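Local structure of peroxinectin A (Dictyostelium discoideum, 6ERC) at residues A290-S293 / N294-T298; N396-R399 / R400-L404; D431-D434 / S435-G439; S256-I259 / E260-K264; I358-I361 / S362-N366. The protein uses hydrogen peroxide to oxidise phenolic donors, iodide and thiocyanate as a secreted haem peroxidase of the social amoeba. One frame throughout, in Å; residues are numbered along the deposited sequence.

Contact 1: residues A290-S293 / N294-T298. With HEM (protoporphyrin IX containing Fe), chain F.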
# COMPACT_ATOMS: atom_id res chain seq x y z
N ALA A 290 14.17 -7.07 -8.36
CA ALA A 290 12.81 -6.94 -7.86
C ALA A 290 12.63 -5.72 -6.96
O ALA A 290 11.49 -5.44 -6.55
CB ALA A 290 12.42 -8.20 -7.08
N GLN A 291 13.70 -4.99 -6.65
CA GLN A 291 13.61 -3.84 -5.77
C GLN A 291 12.54 -2.87 -6.27
O GLN A 291 12.37 -2.68 -7.47
CB GLN A 291 14.97 -3.13 -5.69
CG GLN A 291 15.03 -1.98 -4.70
CD GLN A 291 15.13 -2.44 -3.26
OE1 GLN A 291 15.73 -3.47 -2.97
NE2 GLN A 291 14.54 -1.67 -2.35
N VAL A 292 11.82 -2.26 -5.33
CA VAL A 292 10.75 -1.34 -5.68
C VAL A 292 11.34 -0.06 -6.26
O VAL A 292 12.40 0.41 -5.83
CB VAL A 292 9.86 -1.03 -4.46
CG1 VAL A 292 8.82 0.03 -4.80
CG2 VAL A 292 9.20 -2.31 -3.96
N SER A 293 10.66 0.52 -7.25
CA SER A 293 11.08 1.78 -7.83
C SER A 293 10.51 2.94 -7.03
O SER A 293 9.41 2.87 -6.47
CB SER A 293 10.62 1.89 -9.29
OG SER A 293 9.22 2.04 -9.36
N ASN A 294 11.27 4.03 -6.99
CA ASN A 294 10.85 5.20 -6.23
C ASN A 294 9.55 5.78 -6.78
O ASN A 294 8.71 6.27 -6.01
CB ASN A 294 11.95 6.26 -6.25
CG ASN A 294 11.93 7.14 -5.02
OD1 ASN A 294 10.90 7.72 -4.68
ND2 ASN A 294 13.07 7.24 -4.35
N GLU A 295 9.36 5.72 -8.09
CA GLU A 295 8.15 6.28 -8.69
C GLU A 295 6.94 5.39 -8.42
O GLU A 295 5.82 5.90 -8.32
CB GLU A 295 8.34 6.46 -10.20
CG GLU A 295 9.48 7.39 -10.59
CD GLU A 295 10.84 6.73 -10.51
OE1 GLU A 295 10.93 5.60 -9.97
OE2 GLU A 295 11.83 7.33 -10.99
N PHE A 296 7.15 4.08 -8.30
CA PHE A 296 6.03 3.17 -8.05
C PHE A 296 5.37 3.47 -6.72
O PHE A 296 4.17 3.75 -6.65
CB PHE A 296 6.54 1.72 -8.09
CG PHE A 296 5.50 0.70 -7.69
CD1 PHE A 296 4.59 0.21 -8.62
CD2 PHE A 296 5.44 0.21 -6.40
CE1 PHE A 296 3.64 -0.73 -8.26
CE2 PHE A 296 4.49 -0.74 -6.03
CZ PHE A 296 3.59 -1.20 -6.96
N THR A 297 6.14 3.42 -5.63
CA THR A 297 5.56 3.60 -4.31
C THR A 297 5.23 5.06 -4.02
O THR A 297 4.24 5.34 -3.34
CB THR A 297 6.50 3.04 -3.24
OG1 THR A 297 5.85 3.05 -1.97
CG2 THR A 297 7.79 3.85 -3.15
N THR A 298 6.04 6.00 -4.52
CA THR A 298 5.83 7.40 -4.21
C THR A 298 4.71 8.01 -5.05
O THR A 298 3.94 8.85 -4.55
CB THR A 298 7.12 8.19 -4.42
OG1 THR A 298 8.20 7.53 -3.74
CG2 THR A 298 6.98 9.61 -3.88
CHA HEM F . 1.27 5.49 1.93
CHB HEM F . -2.77 5.94 4.55
CHC HEM F . -5.17 3.28 1.25
CHD HEM F . -1.17 3.05 -1.47
C1A HEM F . 0.37 5.89 2.89
C2A HEM F . 0.63 6.82 3.96
C3A HEM F . -0.49 6.96 4.68
C4A HEM F . -1.49 6.10 4.09
CMA HEM F . -0.69 7.85 5.93
CAA HEM F . 1.97 7.54 4.17
CBA HEM F . 1.74 9.01 3.88
CGA HEM F . 3.04 9.68 3.51
O1A HEM F . 3.64 9.30 2.47
O2A HEM F . 3.47 10.59 4.26
C1B HEM F . -3.76 5.24 3.89
C2B HEM F . -5.11 5.07 4.36
C3B HEM F . -5.78 4.33 3.46
C4B HEM F . -4.86 4.01 2.38
CMB HEM F . -5.60 5.66 5.70
CAB HEM F . -7.25 3.86 3.47
CBB HEM F . -8.13 4.21 4.41
C1C HEM F . -4.31 2.99 0.22
C2C HEM F . -4.62 2.23 -0.98
C3C HEM F . -3.50 2.16 -1.74
C4C HEM F . -2.46 2.88 -1.03
CMC HEM F . -6.03 1.65 -1.24
CAC HEM F . -3.19 1.51 -3.11
CBC HEM F . -4.05 0.81 -3.85
C1D HEM F . -0.16 3.65 -0.77
C2D HEM F . 1.24 3.69 -1.15
C3D HEM F . 1.90 4.37 -0.21
C4D HEM F . 0.96 4.77 0.80
CMD HEM F . 1.81 3.07 -2.44
CAD HEM F . 3.41 4.67 -0.16
CBD HEM F . 4.05 3.39 0.37
CGD HEM F . 5.26 3.70 1.22
O1D HEM F . 5.07 3.96 2.44
O2D HEM F . 6.40 3.69 0.71
NA HEM F . -0.94 5.46 3.00
NB HEM F . -3.64 4.58 2.68
NC HEM F . -2.98 3.36 0.15
ND HEM F . -0.29 4.32 0.43
FE HEM F . -1.93 4.40 1.57
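Ser-293 and Phe-296 make the tight part of this contact. The serine OG accepts the backbone N-H of Phe-296 at 3.1 Å, and the same oxygen lies 3.0 Å from Phe-296 CB. A chi1 of 70° swings the hydroxyl between the serine's own N and carbonyl carbon, over the start of the helix. Next to it, Val-292 CG1, anti to its backbone N, comes obliquely to within 3.7 Å of Phe-296 CD2, and the ring also touches Ile-457 and Gln-461 of helix 452-467. Ser-293 is thus the N-cap of helix 294-300; a short hydroxyl suits the place because it supplements the weak, bent bond that the Phe-296 N-H makes to Ser-293 O. The main-chain bond from Thr-297 N to Ser-293 O is weak at 3.4 Å, where the helix opens into a wider pi-type turn. Thr-297 then sends its OG1 to the haem propionate oxygen O2D at 2.8 Å, while its methyl stays beside the Ser-293 carbonyl. The glutamate flank is looser: Glu-295 OE1 comes no nearer than 3.8 Å to Ser-293 CB, and the carboxylate is instead bound by the backbone N-H groups of Leu-29 and Ala-30.

Contact 2: residues N396-R399 / R400-L404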
# COMPACT_ATOMS: atom_id res chain seq x y z
N ASN A 396 5.47 16.09 -17.25
CA ASN A 396 5.97 15.92 -18.62
C ASN A 396 7.39 15.38 -18.65
O ASN A 396 7.76 14.67 -19.59
CB ASN A 396 5.90 17.25 -19.38
CG ASN A 396 4.78 17.28 -20.41
OD1 ASN A 396 4.26 16.23 -20.82
ND2 ASN A 396 4.41 18.47 -20.86
N SER A 397 8.21 15.69 -17.64
CA SER A 397 9.55 15.13 -17.58
C SER A 397 9.50 13.62 -17.34
O SER A 397 10.26 12.87 -17.96
CB SER A 397 10.37 15.81 -16.49
OG SER A 397 11.68 15.28 -16.44
N LEU A 398 8.61 13.17 -16.46
CA LEU A 398 8.49 11.74 -16.20
C LEU A 398 8.08 11.00 -17.46
O LEU A 398 8.67 9.96 -17.80
CB LEU A 398 7.47 11.51 -15.08
CG LEU A 398 7.18 10.05 -14.71
CD1 LEU A 398 8.45 9.35 -14.24
CD2 LEU A 398 6.11 9.98 -13.63
N ARG A 399 7.07 11.50 -18.17
CA ARG A 399 6.61 10.85 -19.39
C ARG A 399 7.76 10.68 -20.38
O ARG A 399 7.95 9.60 -20.94
CB ARG A 399 5.47 11.65 -20.02
CG ARG A 399 4.15 11.54 -19.26
CD ARG A 399 3.04 12.35 -19.92
NE ARG A 399 2.74 11.89 -21.28
CZ ARG A 399 1.93 10.88 -21.57
NH1 ARG A 399 1.33 10.20 -20.60
NH2 ARG A 399 1.72 10.54 -22.83
N ARG A 400 8.53 11.75 -20.61
CA ARG A 400 9.67 11.66 -21.51
C ARG A 400 10.61 10.54 -21.09
O ARG A 400 11.04 9.72 -21.91
CB ARG A 400 10.42 13.00 -21.55
CG ARG A 400 9.67 14.14 -22.23
CD ARG A 400 10.59 15.36 -22.43
NE ARG A 400 9.88 16.54 -22.92
CZ ARG A 400 9.43 17.54 -22.15
NH1 ARG A 400 9.61 17.52 -20.84
NH2 ARG A 400 8.79 18.56 -22.71
N GLN A 401 10.95 10.48 -19.80
CA GLN A 401 11.89 9.48 -19.31
C GLN A 401 11.29 8.08 -19.25
O GLN A 401 12.04 7.12 -19.05
CB GLN A 401 12.41 9.89 -17.93
CG GLN A 401 13.21 11.18 -17.96
CD GLN A 401 13.91 11.48 -16.65
OE1 GLN A 401 14.88 10.80 -16.29
NE2 GLN A 401 13.44 12.49 -15.94
N LEU A 402 9.98 7.95 -19.41
CA LEU A 402 9.34 6.64 -19.52
C LEU A 402 9.10 6.23 -20.96
O LEU A 402 8.49 5.18 -21.20
CB LEU A 402 8.00 6.64 -18.76
CG LEU A 402 8.07 6.84 -17.25
CD1 LEU A 402 6.67 7.03 -16.68
CD2 LEU A 402 8.75 5.66 -16.58
N GLY A 403 9.56 7.02 -21.92
CA GLY A 403 9.33 6.72 -23.32
C GLY A 403 7.98 7.15 -23.84
O GLY A 403 7.55 6.65 -24.88
N LEU A 404 7.30 8.05 -23.14
CA LEU A 404 6.01 8.54 -23.56
C LEU A 404 6.13 9.95 -24.14
O LEU A 404 7.09 10.68 -23.87
CB LEU A 404 5.02 8.54 -22.39
CG LEU A 404 4.75 7.16 -21.77
CD1 LEU A 404 3.92 7.29 -20.50
CD2 LEU A 404 4.07 6.24 -22.77
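Arg-399 O receives Leu-404 N at 2.8 Å from above its carbonyl plane while Gly-403 N bonds back to Arg-400 O at 3.1 Å, the two reversed bonds of a Schellman motif that ends helix 395-401. Glycine suits the turn because at its positive phi of 82° a side chain would jam against the preceding carbonyl oxygen. The chain then doubles back, and Leu-404 CB settles 3.9 Å from Arg-399 CB and over one face of the arginine's guanidinium group, toward its rim. That group reaches its place through a bend at chi3 (62°), and it is fixed by Arg-405 O at NE and by Gln-452 at NH2. One turn apart, Leu-398 CG meets Leu-402 CD1 at 3.6 Å, the two chains passing obliquely, and both rest on Ile-457 of helix 452-467. With an alanine at Leu-398, Leu-402 would probably lose its neighbour one turn back and a gap would open toward Ile-457. On another flank Gln-401 NE2 makes a weak bond of 3.3 Å to Ser-397 OG, its OE1 being taken by Asn-31 N. The chemistry is therefore divided by face: leucines pack the helix on helix 452-467, whereas the arginine, one face under Leu-404 CB, ties the helix end through hydrogen bonds to Arg-405 just beyond it and to helix 452-467.

Contact 3: residues D431-D434 / S435-G439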
# COMPACT_ATOMS: atom_id res chain seq x y z
N ASP A 431 4.20 21.72 -17.97
CA ASP A 431 5.50 21.25 -17.53
C ASP A 431 5.79 21.57 -16.07
O ASP A 431 6.88 21.23 -15.58
CB ASP A 431 6.59 21.83 -18.42
CG ASP A 431 6.53 21.31 -19.85
OD1 ASP A 431 6.69 20.09 -20.04
OD2 ASP A 431 6.30 22.12 -20.77
N ASP A 432 4.87 22.23 -15.37
CA ASP A 432 4.98 22.45 -13.93
C ASP A 432 4.12 21.49 -13.12
O ASP A 432 4.19 21.51 -11.89
CB ASP A 432 4.58 23.89 -13.58
CG ASP A 432 5.39 24.92 -14.34
OD1 ASP A 432 6.56 24.64 -14.67
OD2 ASP A 432 4.85 26.02 -14.59
N ILE A 433 3.32 20.66 -13.78
CA ILE A 433 2.41 19.77 -13.07
C ILE A 433 3.21 18.71 -12.31
O ILE A 433 4.17 18.14 -12.84
CB ILE A 433 1.42 19.11 -14.05
CG1 ILE A 433 0.62 20.18 -14.79
CG2 ILE A 433 0.47 18.19 -13.30
CD1 ILE A 433 -0.24 19.64 -15.92
N ASP A 434 2.82 18.46 -11.06
CA ASP A 434 3.39 17.35 -10.31
C ASP A 434 2.97 16.02 -10.93
O ASP A 434 1.80 15.83 -11.26
CB ASP A 434 2.93 17.41 -8.85
CG ASP A 434 3.75 18.37 -8.02
OD1 ASP A 434 4.99 18.19 -7.95
OD2 ASP A 434 3.17 19.31 -7.43
N SER A 435 3.93 15.11 -11.09
CA SER A 435 3.63 13.82 -11.70
C SER A 435 2.44 13.15 -11.03
O SER A 435 1.61 12.52 -11.69
CB SER A 435 4.85 12.91 -11.64
OG SER A 435 5.83 13.29 -12.59
N TYR A 436 2.33 13.28 -9.70
CA TYR A 436 1.25 12.63 -8.98
C TYR A 436 -0.12 13.14 -9.43
O TYR A 436 -1.03 12.35 -9.70
CB TYR A 436 1.44 12.83 -7.47
CG TYR A 436 0.36 12.19 -6.63
CD1 TYR A 436 0.09 10.83 -6.73
CD2 TYR A 436 -0.37 12.94 -5.72
CE1 TYR A 436 -0.89 10.23 -5.95
CE2 TYR A 436 -1.35 12.35 -4.94
CZ TYR A 436 -1.60 11.00 -5.06
OH TYR A 436 -2.58 10.42 -4.28
N VAL A 437 -0.28 14.46 -9.52
CA VAL A 437 -1.58 15.01 -9.90
C VAL A 437 -1.83 14.78 -11.39
O VAL A 437 -2.97 14.58 -11.81
CB VAL A 437 -1.70 16.50 -9.53
CG1 VAL A 437 -1.14 16.78 -8.13
CG2 VAL A 437 -1.04 17.40 -10.56
N GLY A 438 -0.77 14.82 -12.20
CA GLY A 438 -0.94 14.62 -13.63
C GLY A 438 -1.43 13.22 -13.96
O GLY A 438 -2.40 13.04 -14.69
N GLY A 439 -0.75 12.21 -13.42
CA GLY A 439 -1.16 10.83 -13.67
C GLY A 439 -2.58 10.56 -13.22
O GLY A 439 -3.32 9.83 -13.88
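This is a helix N-terminus, where the loop after helix 417-426 turns into helix 435-441, with Asp-434 at the N-cap position and Ile-433 and Val-437 in contact beside it. The join is mostly buried and touches helices 379-390 and 395-401. Asp-434 is a residue often found at an N-cap, yet its carboxylate makes no capping bond here: with CG anti to its carbonyl carbon (chi1 -82°), the group leads off to a salt bridge with Arg-388 and a hydrogen bond with Tyr-427, and its negative charge is probably balanced by Arg-388. Ile-433 directs CG2 at CG2 of Val-437; the two methyls are in contact, though their modelled separation of 3.2 Å is doubtful. An apolar isoleucine suits this buried place, where it also touches Trp-410, Ile-413 and Tyr-395. Glycine suits the position of Gly-438, since a beta carbon there would sit tightly, about 3.5 Å from Ile-433 CG2 and from Asp-434 O. Ser-435, the first residue of the helix, turns away from the loop segment and bonds through OG to Pro-393 O. The first helical turn is closed by a main-chain bond, Gly-438 N reaching Asp-434 O at 2.9 Å, nearly in line with the carbonyl bond.

Contact 4: residues S256-I259 / E260-K264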
# COMPACT_ATOMS: atom_id res chain seq x y z
N SER A 256 4.84 -20.89 3.42
CA SER A 256 5.05 -20.96 1.98
C SER A 256 3.73 -20.94 1.23
O SER A 256 3.62 -20.29 0.18
CB SER A 256 5.85 -22.22 1.64
OG SER A 256 6.24 -22.23 0.28
N CYS A 257 2.71 -21.63 1.75
CA CYS A 257 1.41 -21.65 1.08
C CYS A 257 0.77 -20.26 1.09
O CYS A 257 0.23 -19.81 0.08
CB CYS A 257 0.47 -22.66 1.76
SG CYS A 257 0.99 -24.38 1.68
N ILE A 258 0.81 -19.58 2.24
CA ILE A 258 0.18 -18.27 2.35
C ILE A 258 0.84 -17.27 1.41
O ILE A 258 0.17 -16.48 0.75
CB ILE A 258 0.22 -17.78 3.81
CG1 ILE A 258 -0.60 -18.72 4.71
CG2 ILE A 258 -0.28 -16.34 3.92
CD1 ILE A 258 -2.09 -18.77 4.38
N ILE A 259 2.17 -17.29 1.35
CA ILE A 259 2.88 -16.43 0.40
C ILE A 259 2.39 -16.69 -1.01
O ILE A 259 2.10 -15.75 -1.77
CB ILE A 259 4.40 -16.65 0.53
CG1 ILE A 259 4.88 -16.09 1.87
CG2 ILE A 259 5.15 -15.99 -0.62
CD1 ILE A 259 6.29 -16.48 2.22
N GLU A 260 2.28 -17.96 -1.39
CA GLU A 260 1.73 -18.30 -2.70
C GLU A 260 0.30 -17.80 -2.84
O GLU A 260 -0.10 -17.32 -3.91
CB GLU A 260 1.78 -19.82 -2.92
CG GLU A 260 0.97 -20.29 -4.12
CD GLU A 260 1.16 -21.76 -4.43
OE1 GLU A 260 2.13 -22.35 -3.92
OE2 GLU A 260 0.34 -22.31 -5.18
N GLN A 261 -0.50 -17.90 -1.78
CA GLN A 261 -1.87 -17.43 -1.84
C GLN A 261 -1.92 -15.92 -2.06
O GLN A 261 -2.73 -15.43 -2.86
CB GLN A 261 -2.62 -17.81 -0.56
CG GLN A 261 -4.10 -17.45 -0.57
CD GLN A 261 -4.86 -18.14 -1.68
OE1 GLN A 261 -5.36 -19.25 -1.51
NE2 GLN A 261 -4.96 -17.48 -2.83
N ILE A 262 -1.06 -15.17 -1.37
CA ILE A 262 -1.00 -13.72 -1.58
C ILE A 262 -0.59 -13.42 -3.01
O ILE A 262 -1.21 -12.60 -3.70
CB ILE A 262 -0.05 -13.07 -0.56
CG1 ILE A 262 -0.59 -13.25 0.87
CG2 ILE A 262 0.13 -11.58 -0.86
CD1 ILE A 262 0.42 -12.93 1.96
N GLN A 263 0.48 -14.07 -3.48
CA GLN A 263 0.97 -13.80 -4.82
C GLN A 263 -0.08 -14.10 -5.88
O GLN A 263 -0.28 -13.30 -6.80
CB GLN A 263 2.24 -14.62 -5.08
CG GLN A 263 3.44 -14.15 -4.27
CD GLN A 263 4.69 -14.94 -4.58
OE1 GLN A 263 4.65 -15.96 -5.26
NE2 GLN A 263 5.82 -14.45 -4.09
N LYS A 264 -0.77 -15.24 -5.76
CA LYS A 264 -1.70 -15.65 -6.81
C LYS A 264 -2.87 -14.68 -6.93
O LYS A 264 -3.28 -14.32 -8.05
CB LYS A 264 -2.22 -17.06 -6.54
CG LYS A 264 -2.93 -17.69 -7.74
CD LYS A 264 -3.60 -19.00 -7.37
CE LYS A 264 -4.25 -19.67 -8.58
NZ LYS A 264 -4.99 -20.90 -8.18
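Ile-262 N gives its hydrogen to Ile-258 O at 2.8 Å, matched in length by Gln-261 N to Cys-257 O, and with Glu-260 N to Ser-256 O and Gln-263 N to Ile-259 O these bonds make the regular alpha-helical spacing of helix 247-275. Side chains four residues apart therefore fall on the same face. On one face Ile-258 CG2 passes obliquely by Ile-262 CD1 at 4.0 Å; both isoleucines hold CG2 anti to the backbone N, as suits a beta-branched residue in a helix, and they lie against Asp-230 and Leu-227 of helix 218-241. On another, Ile-259 and Gln-263 run side by side in the same direction, with the isoleucine's CG2 3.9 Å from the glutamine's NE2. Gln-263 stretches out beyond CG (chi2 -178°), which carries its amide past the methyl to the carbonyl of Ile-150, between the sodium ligands Tyr-149 and Asp-151. A leucine in place of Gln-263 would probably leave the Ile-150 carbonyl without its amide donor and weaken the tie to the sodium-binding loop. Further round, Ser-256, Cys-257 and Gln-261 meet residues 482-488: Cys-257 is in a disulfide with Cys-485, Ser-256 OG bonds to Asn-482, and Gln-261 hands its NE2 to Thr-488 O. The chemistry thus differs round the helix: isoleucines give unspecific packing against helix 218-241 and, through Ile-258, helix 153-156, and amide, hydroxyl and sulfur groups make directional or covalent links to neighbouring segments of the chain.

Contact 5: residues I358-I361 / S362-N366. With CA (calcium ion), chain G.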
# COMPACT_ATOMS: atom_id res chain seq x y z
N ILE A 358 -8.60 13.09 -9.55
CA ILE A 358 -7.89 14.06 -8.74
C ILE A 358 -8.52 14.22 -7.36
O ILE A 358 -7.88 14.80 -6.47
CB ILE A 358 -7.84 15.42 -9.46
CG1 ILE A 358 -9.25 15.94 -9.75
CG2 ILE A 358 -7.02 15.30 -10.74
CD1 ILE A 358 -9.29 17.39 -10.19
N TYR A 359 -9.73 13.72 -7.15
CA TYR A 359 -10.47 14.01 -5.93
C TYR A 359 -10.20 13.00 -4.83
O TYR A 359 -10.16 11.79 -5.08
CB TYR A 359 -11.96 14.05 -6.24
CG TYR A 359 -12.24 14.94 -7.41
CD1 TYR A 359 -12.22 16.31 -7.27
CD2 TYR A 359 -12.48 14.40 -8.66
CE1 TYR A 359 -12.45 17.14 -8.34
CE2 TYR A 359 -12.71 15.22 -9.75
CZ TYR A 359 -12.69 16.59 -9.58
OH TYR A 359 -12.93 17.40 -10.65
N MET A 360 -10.04 13.51 -3.62
CA MET A 360 -9.81 12.70 -2.43
C MET A 360 -10.85 13.07 -1.39
O MET A 360 -11.10 14.26 -1.16
CB MET A 360 -8.40 12.92 -1.89
CG MET A 360 -8.06 12.09 -0.67
SD MET A 360 -6.32 12.28 -0.21
CE MET A 360 -5.51 11.67 -1.69
N ILE A 361 -11.47 12.06 -0.78
CA ILE A 361 -12.48 12.32 0.24
C ILE A 361 -11.88 13.15 1.37
O ILE A 361 -10.66 13.15 1.60
CB ILE A 361 -13.07 11.00 0.77
CG1 ILE A 361 -11.96 10.08 1.28
CG2 ILE A 361 -13.90 10.32 -0.31
CD1 ILE A 361 -12.46 8.86 2.02
N SER A 362 -12.75 13.87 2.08
CA SER A 362 -12.29 14.73 3.15
C SER A 362 -11.91 13.96 4.41
O SER A 362 -11.22 14.52 5.27
CB SER A 362 -13.37 15.77 3.49
OG SER A 362 -13.53 16.68 2.41
N ASP A 363 -12.35 12.71 4.54
CA ASP A 363 -11.89 11.88 5.65
C ASP A 363 -10.38 11.72 5.62
O ASP A 363 -9.74 11.64 6.68
CB ASP A 363 -12.57 10.51 5.61
CG ASP A 363 -14.08 10.61 5.72
OD1 ASP A 363 -14.71 11.10 4.76
OD2 ASP A 363 -14.63 10.20 6.76
N LEU A 364 -9.79 11.67 4.43
CA LEU A 364 -8.35 11.57 4.26
C LEU A 364 -7.69 12.94 4.08
O LEU A 364 -6.59 13.17 4.60
CB LEU A 364 -8.02 10.69 3.05
CG LEU A 364 -8.50 9.23 3.11
CD1 LEU A 364 -8.59 8.66 1.71
CD2 LEU A 364 -7.56 8.40 3.96
N ARG A 365 -8.35 13.85 3.36
CA ARG A 365 -7.72 15.12 3.02
C ARG A 365 -7.86 16.15 4.13
O ARG A 365 -7.01 17.04 4.26
CB ARG A 365 -8.31 15.67 1.72
CG ARG A 365 -7.40 16.64 0.99
CD ARG A 365 -8.06 17.20 -0.26
NE ARG A 365 -9.15 18.12 0.06
CZ ARG A 365 -8.99 19.39 0.42
NH1 ARG A 365 -7.78 19.91 0.52
NH2 ARG A 365 -10.05 20.14 0.68
N ASN A 366 -8.91 16.07 4.94
CA ASN A 366 -9.18 17.03 6.00
C ASN A 366 -9.48 16.32 7.31
O ASN A 366 -10.51 16.55 7.95
CB ASN A 366 -10.33 17.96 5.62
CG ASN A 366 -10.00 18.87 4.45
OD1 ASN A 366 -8.95 19.51 4.43
ND2 ASN A 366 -10.90 18.92 3.48
CA CA G . -11.24 9.95 -6.10
O HOH W 1 -11.69 16.65 0.05
O HOH W 2 -12.39 10.36 -4.06
O HOH W 3 -13.42 10.34 -6.85
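Met-360 and Arg-365 are joined through a water, water 1, which donates to Met-360 O at 2.7 Å and accepts from Arg-365 NE at 2.9 Å, in the plane of the guanidinium group. It also lies 3.0 Å from Ser-362 OG, so three groups from both sides of the turn grip it. Directly, Ile-361 O takes the N-H of Arg-365 at 3.0 Å and, more weakly, that of Leu-364, which closes the single turn of helix 362-365 with Ile-361 at its N-cap position. Ile-361 CG1 meets Leu-364 CD1 at 3.7 Å; its chi1 of 54° sets CG1 between the backbone N and carbonyl carbon, directed at the helix. The Met-360 and Leu-364 side chains cross at about a right angle, CG of the methionine 4.0 Å from CB of the leucine. Leucine fits here because it also lies against the haem, while the flexible methionine fills in toward Leu-379 and Ala-380 of helix 379-390. Further out, the long arginine carries its charge back to helix 48-56 and beyond: NH2 forms a salt bridge with Asp-57, and NH1 bonds to Asn-53 and Ser-52. This anchoring probably helps to hold NE facing the water. On the other side of Met-360, Tyr-359 O binds the calcium ion at 2.4 Å, together with waters 2 and 3. Asn-355 O, Asp-357 OD1 and Tyr-359 O, at alternate positions, with Ser-306 OG from another part of the chain, make this a calcium-binding loop that runs straight into a short helix lining the haem pocket.

In the fold
Along the chain the order is contact 4, contact 1, contact 5, contact 2 and contact 3, all within the animal haem peroxidase domain. Contacts 1, 2 and 3 form a cluster: contacts 2 and 3 have centres about 11 Å apart and are joined by a probable hydrogen bond from Asn-396 to Asp-431, and Glu-295 of contact 1 packs on Leu-398. Contact 5 touches contact 3 where Met-360 meets Tyr-436. Contact 4, on helix 247-275, lies across the chain's centre from contacts 3 and 5, about 36 and 33 Å away by centres. Contacts 1 and 5 both reach the haem, and through their touches with contacts 2 and 3 they connect its surroundings to the outer helices 395-401 and 435-441.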